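Local coordinates for extracellular solute-binding protein family 1 (PDB 4R2F) that probably captures glucose disaccharides such as laminaribiose, bound here in its cleft, and hands them to a membrane transporter for uptake, at residues A39-N53 with A70-F84. Sequence-based numbering, arbitrary orientation.
Sequences AIKFWDMPWATPAYN and ATYQIIQWNNFYQTF. With BGC (beta-D-glucopyranose), chain B; BGC (beta-D-glucopyranose), chain C.
Strands 40-44 and 70-74 run parallel, their axes 4.6 Å apart at closest and 25° askew, joined by five backbone hydrogen bonds from Thr-71 N to Ile-40 O through to Ile-75 N to Asp-44 O; with helix 50-61 they form a beta-alpha-beta unit. On one face of the sheet, Ile-75 CD1 lies over the six-membered ring of Trp-43, 3.7 Å from its centroid, while Gln-73 CG sits over the five-membered ring. On the other, Phe-42 and Tyr-72 point the same way and meet rim to rim. Tyr-72, its CG swung anti to N (chi1 -175°), reaches along the sheet to give its OH to the anti lone pair of Asp-44 OD2 at 2.5 Å; Tyr-52 OH takes the syn lone pair, and Thr-98 holds OD1. Past the strand ends, Trp-77 NE1 donates to Pro-46 O (2.9 Å) from above the carbonyl plane. Met-45, folded back at its second and third torsions, lays CE on one face of Trp-77, 3.9 Å from the six-membered centroid, and Pro-46 CD lies over the five-membered ring on that face; glucose of chain B covers the opposite face. The Trp-77 edge meets the face of Trp-47, planes at 87°. Replacing Trp-77 by alanine is likely to take away the surface the sugar lies against and leave Pro-46 O without this donor. The contact thus couples a bonded strand pair to an aromatic sugar-binding wall, its tryptophan backed by methionine and proline and held in place by these contacts together with one N-H bond.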
loop_
_atom_site.group_PDB
_atom_site.type_symbol
_atom_site.label_atom_id
_atom_site.label_comp_id
_atom_site.label_asym_id
_atom_site.label_seq_id
_atom_site.Cartn_x
_atom_site.Cartn_y
_atom_site.Cartn_z
ATOM N N ALA A 39 29.948 -2.990 5.583
ATOM C CA ALA A 39 28.737 -3.668 5.114
ATOM C C ALA A 39 27.667 -2.691 4.620
ATOM O O ALA A 39 27.487 -1.617 5.186
ATOM C CB ALA A 39 28.166 -4.547 6.214
ATOM N N ILE A 40 26.954 -3.066 3.564
ATOM C CA ILE A 40 25.820 -2.260 3.103
ATOM C C ILE A 40 24.626 -2.639 3.962
ATOM O O ILE A 40 24.191 -3.776 3.936
ATOM C CB ILE A 40 25.513 -2.473 1.590
ATOM C CG1 ILE A 40 26.576 -1.770 0.734
ATOM C CG2 ILE A 40 24.119 -1.986 1.203
ATOM C CD1 ILE A 40 26.805 -0.311 1.066
ATOM N N LYS A 41 24.113 -1.677 4.730
ATOM C CA LYS A 41 22.894 -1.903 5.505
ATOM C C LYS A 41 21.641 -1.754 4.662
ATOM O O LYS A 41 21.383 -0.685 4.116
ATOM C CB LYS A 41 22.820 -0.935 6.682
ATOM C CG LYS A 41 23.892 -1.202 7.726
ATOM C CD LYS A 41 23.926 -0.085 8.745
ATOM C CE LYS A 41 25.029 -0.341 9.750
ATOM N NZ LYS A 41 25.094 0.795 10.697
ATOM N N PHE A 42 20.856 -2.826 4.610
ATOM C CA PHE A 42 19.573 -2.844 3.934
ATOM C C PHE A 42 18.477 -2.972 4.974
ATOM O O PHE A 42 18.446 -3.931 5.745
ATOM C CB PHE A 42 19.526 -4.010 2.978
ATOM C CG PHE A 42 18.222 -4.161 2.240
ATOM C CD1 PHE A 42 17.681 -3.108 1.520
ATOM C CD2 PHE A 42 17.576 -5.380 2.215
ATOM C CE1 PHE A 42 16.498 -3.270 0.840
ATOM C CE2 PHE A 42 16.403 -5.560 1.515
ATOM C CZ PHE A 42 15.851 -4.503 0.841
ATOM N N TRP A 43 17.581 -1.991 5.005
ATOM C CA TRP A 43 16.402 -2.049 5.851
ATOM C C TRP A 43 15.185 -2.369 4.998
ATOM O O TRP A 43 14.967 -1.753 3.950
ATOM C CB TRP A 43 16.181 -0.706 6.547
ATOM C CG TRP A 43 17.162 -0.379 7.653
ATOM C CD1 TRP A 43 18.318 -1.042 7.974
ATOM C CD2 TRP A 43 17.062 0.715 8.567
ATOM N NE1 TRP A 43 18.941 -0.419 9.038
ATOM C CE2 TRP A 43 18.191 0.655 9.423
ATOM C CE3 TRP A 43 16.121 1.737 8.754
ATOM C CZ2 TRP A 43 18.415 1.589 10.445
ATOM C CZ3 TRP A 43 16.335 2.661 9.783
ATOM C CH2 TRP A 43 17.483 2.578 10.612
ATOM N N ASP A 44 14.354 -3.269 5.512
ATOM C CA ASP A 44 13.199 -3.808 4.801
ATOM C C ASP A 44 11.989 -3.848 5.745
ATOM O O ASP A 44 12.154 -3.904 6.963
ATOM C CB ASP A 44 13.522 -5.231 4.333
ATOM C CG ASP A 44 12.593 -5.729 3.197
ATOM O OD1 ASP A 44 12.020 -4.891 2.462
ATOM O OD2 ASP A 44 12.491 -6.962 3.007
ATOM N N MET A 45 10.781 -3.840 5.191
ATOM C CA MET A 45 9.570 -3.789 5.999
ATOM C C MET A 45 9.003 -5.221 6.101
ATOM O O MET A 45 9.398 -6.114 5.337
ATOM C CB MET A 45 8.534 -2.856 5.349
ATOM C CG MET A 45 9.009 -1.431 5.030
ATOM S SD MET A 45 9.893 -0.562 6.335
ATOM C CE MET A 45 8.551 -0.300 7.454
ATOM N N PRO A 46 8.024 -5.429 6.984
ATOM C CA PRO A 46 7.318 -6.689 6.970
ATOM C C PRO A 46 6.242 -6.582 5.907
ATOM O O PRO A 46 5.113 -6.169 6.184
ATOM C CB PRO A 46 6.736 -6.797 8.401
ATOM C CG PRO A 46 7.349 -5.660 9.169
ATOM C CD PRO A 46 7.590 -4.612 8.124
ATOM N N TRP A 47 6.630 -6.865 4.676
ATOM C CA TRP A 47 5.752 -6.767 3.522
ATOM C C TRP A 47 4.597 -7.764 3.448
ATOM O O TRP A 47 3.534 -7.450 2.943
ATOM C CB TRP A 47 6.558 -6.706 2.230
ATOM C CG TRP A 47 7.259 -5.394 2.086
ATOM C CD1 TRP A 47 8.585 -5.151 2.248
ATOM C CD2 TRP A 47 6.657 -4.135 1.790
ATOM N NE1 TRP A 47 8.847 -3.824 2.060
ATOM C CE2 TRP A 47 7.678 -3.179 1.771
ATOM C CE3 TRP A 47 5.351 -3.727 1.527
ATOM C CZ2 TRP A 47 7.436 -1.844 1.504
ATOM C CZ3 TRP A 47 5.116 -2.404 1.261
ATOM C CH2 TRP A 47 6.150 -1.478 1.251
ATOM N N ALA A 48 4.831 -8.991 3.879
ATOM C CA ALA A 48 3.787 -9.994 3.830
ATOM C C ALA A 48 3.782 -10.855 5.092
ATOM O O ALA A 48 3.597 -10.350 6.180
ATOM C CB ALA A 48 3.912 -10.821 2.560
ATOM N N THR A 49 3.965 -12.155 4.933
ATOM C CA THR A 49 4.148 -13.066 6.045
ATOM C C THR A 49 5.576 -13.034 6.558
ATOM O O THR A 49 6.482 -12.570 5.885
ATOM C CB THR A 49 3.808 -14.514 5.665
ATOM O OG1 THR A 49 4.769 -14.992 4.723
ATOM C CG2 THR A 49 2.428 -14.596 5.074
ATOM N N PRO A 50 5.748 -13.626 7.819
ATOM C CA PRO A 50 7.149 -13.663 8.259
ATOM C C PRO A 50 8.025 -14.415 7.265
ATOM O O PRO A 50 9.196 -14.097 7.150
ATOM C CB PRO A 50 7.087 -14.418 9.579
ATOM C CG PRO A 50 5.809 -13.998 10.162
ATOM C CD PRO A 50 4.905 -14.172 8.995
ATOM N N ALA A 51 7.488 -15.416 6.586
ATOM C CA ALA A 51 8.285 -16.124 5.583
ATOM C C ALA A 51 8.800 -15.190 4.459
ATOM O O ALA A 51 9.835 -15.460 3.872
ATOM C CB ALA A 51 7.488 -17.278 5.001
ATOM N N TYR A 52 8.091 -14.101 4.154
ATOM C CA TYR A 52 8.632 -13.095 3.210
ATOM C C TYR A 52 9.983 -12.569 3.724
ATOM O O TYR A 52 10.943 -12.492 2.983
ATOM C CB TYR A 52 7.657 -11.903 2.966
ATOM C CG TYR A 52 8.434 -10.723 2.446
ATOM C CD1 TYR A 52 9.022 -9.810 3.325
ATOM C CD2 TYR A 52 8.720 -10.607 1.103
ATOM C CE1 TYR A 52 9.823 -8.784 2.866
ATOM C CE2 TYR A 52 9.495 -9.578 0.635
ATOM C CZ TYR A 52 10.066 -8.686 1.516
ATOM O OH TYR A 52 10.867 -7.698 1.044
ATOM N N ASN A 53 10.060 -12.193 4.998
ATOM C CA ASN A 53 11.297 -11.599 5.505
ATOM C C ASN A 53 12.451 -12.581 5.601
ATOM O O ASN A 53 13.565 -12.191 5.367
ATOM C CB ASN A 53 11.066 -10.923 6.836
ATOM C CG ASN A 53 10.250 -9.661 6.689
ATOM O OD1 ASN A 53 10.732 -8.625 6.165
ATOM N ND2 ASN A 53 9.005 -9.729 7.137
ATOM N N ALA A 70 26.129 -7.236 2.472
ATOM C CA ALA A 70 24.933 -6.518 2.916
ATOM C C ALA A 70 24.384 -7.155 4.171
ATOM O O ALA A 70 24.394 -8.373 4.291
ATOM C CB ALA A 70 23.862 -6.561 1.836
ATOM N N THR A 71 23.870 -6.335 5.086
ATOM C CA THR A 71 23.155 -6.847 6.253
ATOM C C THR A 71 21.671 -6.528 6.074
ATOM O O THR A 71 21.313 -5.529 5.456
ATOM C CB THR A 71 23.732 -6.269 7.559
ATOM O OG1 THR A 71 23.593 -4.842 7.581
ATOM C CG2 THR A 71 25.216 -6.617 7.684
ATOM N N TYR A 72 20.815 -7.385 6.604
ATOM C CA TYR A 72 19.375 -7.219 6.506
ATOM C C TYR A 72 18.794 -6.885 7.857
ATOM O O TYR A 72 19.100 -7.526 8.846
ATOM C CB TYR A 72 18.747 -8.520 5.994
ATOM C CG TYR A 72 17.251 -8.498 5.715
ATOM C CD1 TYR A 72 16.767 -8.158 4.459
ATOM C CD2 TYR A 72 16.336 -8.890 6.680
ATOM C CE1 TYR A 72 15.412 -8.167 4.169
ATOM C CE2 TYR A 72 14.973 -8.899 6.403
ATOM C CZ TYR A 72 14.522 -8.537 5.137
ATOM O OH TYR A 72 13.185 -8.543 4.840
ATOM N N GLN A 73 17.925 -5.894 7.897
ATOM C CA GLN A 73 17.269 -5.513 9.129
ATOM C C GLN A 73 15.820 -5.142 8.872
ATOM O O GLN A 73 15.538 -4.396 7.940
ATOM C CB GLN A 73 18.041 -4.335 9.674
ATOM C CG GLN A 73 17.272 -3.435 10.593
ATOM C CD GLN A 73 17.861 -3.499 11.933
ATOM O OE1 GLN A 73 17.553 -4.407 12.701
ATOM N NE2 GLN A 73 18.787 -2.582 12.205
ATOM N N ILE A 74 14.912 -5.651 9.699
ATOM C CA ILE A 74 13.476 -5.397 9.561
ATOM C C ILE A 74 13.064 -4.196 10.394
ATOM O O ILE A 74 13.354 -4.131 11.574
ATOM C CB ILE A 74 12.620 -6.580 10.037
ATOM C CG1 ILE A 74 12.930 -7.833 9.221
ATOM C CG2 ILE A 74 11.142 -6.242 9.915
ATOM C CD1 ILE A 74 12.404 -9.110 9.871
ATOM N N ILE A 75 12.387 -3.254 9.759
ATOM C CA ILE A 75 11.810 -2.096 10.428
ATOM C C ILE A 75 10.318 -2.368 10.528
ATOM O O ILE A 75 9.698 -2.719 9.541
ATOM C CB ILE A 75 12.055 -0.813 9.598
ATOM C CG1 ILE A 75 13.545 -0.599 9.380
ATOM C CG2 ILE A 75 11.415 0.391 10.281
ATOM C CD1 ILE A 75 14.346 -0.390 10.661
ATOM N N GLN A 76 9.735 -2.227 11.717
ATOM C CA GLN A 76 8.298 -2.476 11.901
ATOM C C GLN A 76 7.450 -1.354 11.284
ATOM O O GLN A 76 7.904 -0.232 11.147
ATOM C CB GLN A 76 7.959 -2.631 13.387
ATOM C CG GLN A 76 8.650 -3.815 14.081
ATOM C CD GLN A 76 8.353 -5.165 13.422
ATOM O OE1 GLN A 76 9.260 -5.952 13.160
ATOM N NE2 GLN A 76 7.094 -5.427 13.147
ATOM N N TRP A 77 6.217 -1.672 10.897
ATOM C CA TRP A 77 5.353 -0.668 10.330
ATOM C C TRP A 77 4.955 0.431 11.322
ATOM O O TRP A 77 4.820 1.591 10.921
ATOM C CB TRP A 77 4.102 -1.302 9.745
ATOM C CG TRP A 77 4.325 -1.883 8.407
ATOM C CD1 TRP A 77 4.249 -3.199 8.058
ATOM C CD2 TRP A 77 4.673 -1.171 7.223
ATOM N NE1 TRP A 77 4.529 -3.351 6.717
ATOM C CE2 TRP A 77 4.789 -2.119 6.183
ATOM C CE3 TRP A 77 4.885 0.181 6.931
ATOM C CZ2 TRP A 77 5.121 -1.752 4.887
ATOM C CZ3 TRP A 77 5.211 0.543 5.646
ATOM C CH2 TRP A 77 5.339 -0.413 4.641
ATOM N N ASN A 78 4.751 0.100 12.596
ATOM C CA ASN A 78 4.238 1.123 13.521
ATOM C C ASN A 78 5.259 2.245 13.667
ATOM O O ASN A 78 6.442 1.993 13.961
ATOM C CB ASN A 78 3.891 0.554 14.888
ATOM C CG ASN A 78 2.998 1.499 15.695
ATOM O OD1 ASN A 78 1.909 1.896 15.254
ATOM N ND2 ASN A 78 3.455 1.868 16.866
ATOM N N ASN A 79 4.814 3.468 13.402
ATOM C CA ASN A 79 5.670 4.633 13.567
ATOM C C ASN A 79 6.873 4.645 12.598
ATOM O O ASN A 79 7.889 5.309 12.861
ATOM C CB ASN A 79 6.175 4.709 15.035
ATOM C CG ASN A 79 6.285 6.141 15.553
ATOM O OD1 ASN A 79 5.627 7.046 15.054
ATOM N ND2 ASN A 79 7.116 6.342 16.554
ATOM N N PHE A 80 6.756 3.947 11.469
ATOM C CA PHE A 80 7.886 3.809 10.528
ATOM C C PHE A 80 8.396 5.170 10.026
ATOM O O PHE A 80 9.588 5.353 9.805
ATOM C CB PHE A 80 7.500 2.931 9.329
ATOM C CG PHE A 80 6.701 3.650 8.284
ATOM C CD1 PHE A 80 5.323 3.769 8.402
ATOM C CD2 PHE A 80 7.322 4.219 7.172
ATOM C CE1 PHE A 80 4.587 4.454 7.452
ATOM C CE2 PHE A 80 6.574 4.911 6.214
ATOM C CZ PHE A 80 5.214 5.024 6.352
ATOM N N TYR A 81 7.492 6.120 9.837
ATOM C CA TYR A 81 7.874 7.441 9.330
ATOM C C TYR A 81 8.892 8.082 10.262
ATOM O O TYR A 81 9.931 8.594 9.836
ATOM C CB TYR A 81 6.615 8.318 9.182
ATOM C CG TYR A 81 6.782 9.723 8.585
ATOM C CD1 TYR A 81 7.293 9.904 7.307
ATOM C CD2 TYR A 81 6.361 10.861 9.290
ATOM C CE1 TYR A 81 7.417 11.170 6.753
ATOM C CE2 TYR A 81 6.477 12.129 8.743
ATOM C CZ TYR A 81 7.007 12.276 7.473
ATOM O OH TYR A 81 7.134 13.522 6.902
ATOM N N GLN A 82 8.598 8.001 11.551
ATOM C CA GLN A 82 9.429 8.585 12.580
ATOM C C GLN A 82 10.709 7.779 12.732
ATOM O O GLN A 82 11.775 8.356 12.950
ATOM C CB GLN A 82 8.638 8.646 13.908
ATOM C CG GLN A 82 9.465 8.899 15.166
ATOM C CD GLN A 82 10.024 10.302 15.246
ATOM O OE1 GLN A 82 9.614 11.194 14.500
ATOM N NE2 GLN A 82 10.965 10.508 16.165
ATOM N N THR A 83 10.612 6.454 12.632
ATOM C CA THR A 83 11.799 5.600 12.735
ATOM C C THR A 83 12.864 5.993 11.688
ATOM O O THR A 83 14.020 6.289 12.033
ATOM C CB THR A 83 11.432 4.119 12.598
ATOM O OG1 THR A 83 10.412 3.782 13.553
ATOM C CG2 THR A 83 12.641 3.255 12.792
ATOM N N PHE A 84 12.463 6.047 10.421
ATOM C CA PHE A 84 13.349 6.553 9.352
ATOM C C PHE A 84 13.782 8.008 9.525
ATOM O O PHE A 84 14.967 8.315 9.372
ATOM C CB PHE A 84 12.690 6.411 7.973
ATOM C CG PHE A 84 12.719 5.015 7.427
ATOM C CD1 PHE A 84 13.816 4.558 6.700
ATOM C CD2 PHE A 84 11.645 4.157 7.621
ATOM C CE1 PHE A 84 13.842 3.272 6.205
ATOM C CE2 PHE A 84 11.668 2.871 7.106
ATOM C CZ PHE A 84 12.759 2.434 6.397
HETATM C C2 BGC B . 0.923 -3.289 3.199
HETATM C C3 BGC B . 1.402 -1.921 3.710
HETATM C C4 BGC B . 0.758 -1.643 5.076
HETATM C C5 BGC B . 1.009 -2.830 6.042
HETATM C C6 BGC B . 0.459 -2.594 7.454
HETATM C C1 BGC B . 1.150 -4.366 4.277
HETATM O O1 BGC B . 0.631 -5.627 3.857
HETATM O O2 BGC B . 1.613 -3.613 1.980
HETATM O O3 BGC B . 1.105 -0.928 2.693
HETATM O O4 BGC B . 1.251 -0.455 5.708
HETATM O O5 BGC B . 0.434 -3.971 5.466
HETATM O O6 BGC B . -0.929 -2.262 7.384
HETATM C C2 BGC C . 2.078 0.692 1.249
HETATM C C3 BGC C . 3.134 1.799 1.269
HETATM C C4 BGC C . 2.736 2.875 2.269
HETATM C C5 BGC C . 2.494 2.253 3.638
HETATM C C6 BGC C . 1.970 3.280 4.651
HETATM C C1 BGC C . 2.029 0.136 2.661
HETATM O O2 BGC C . 2.417 -0.323 0.312
HETATM O O3 BGC C . 3.282 2.370 -0.030
HETATM O O4 BGC C . 3.796 3.812 2.413
HETATM O O5 BGC C . 1.559 1.174 3.536
HETATM O O6 BGC C . 0.683 3.816 4.274
#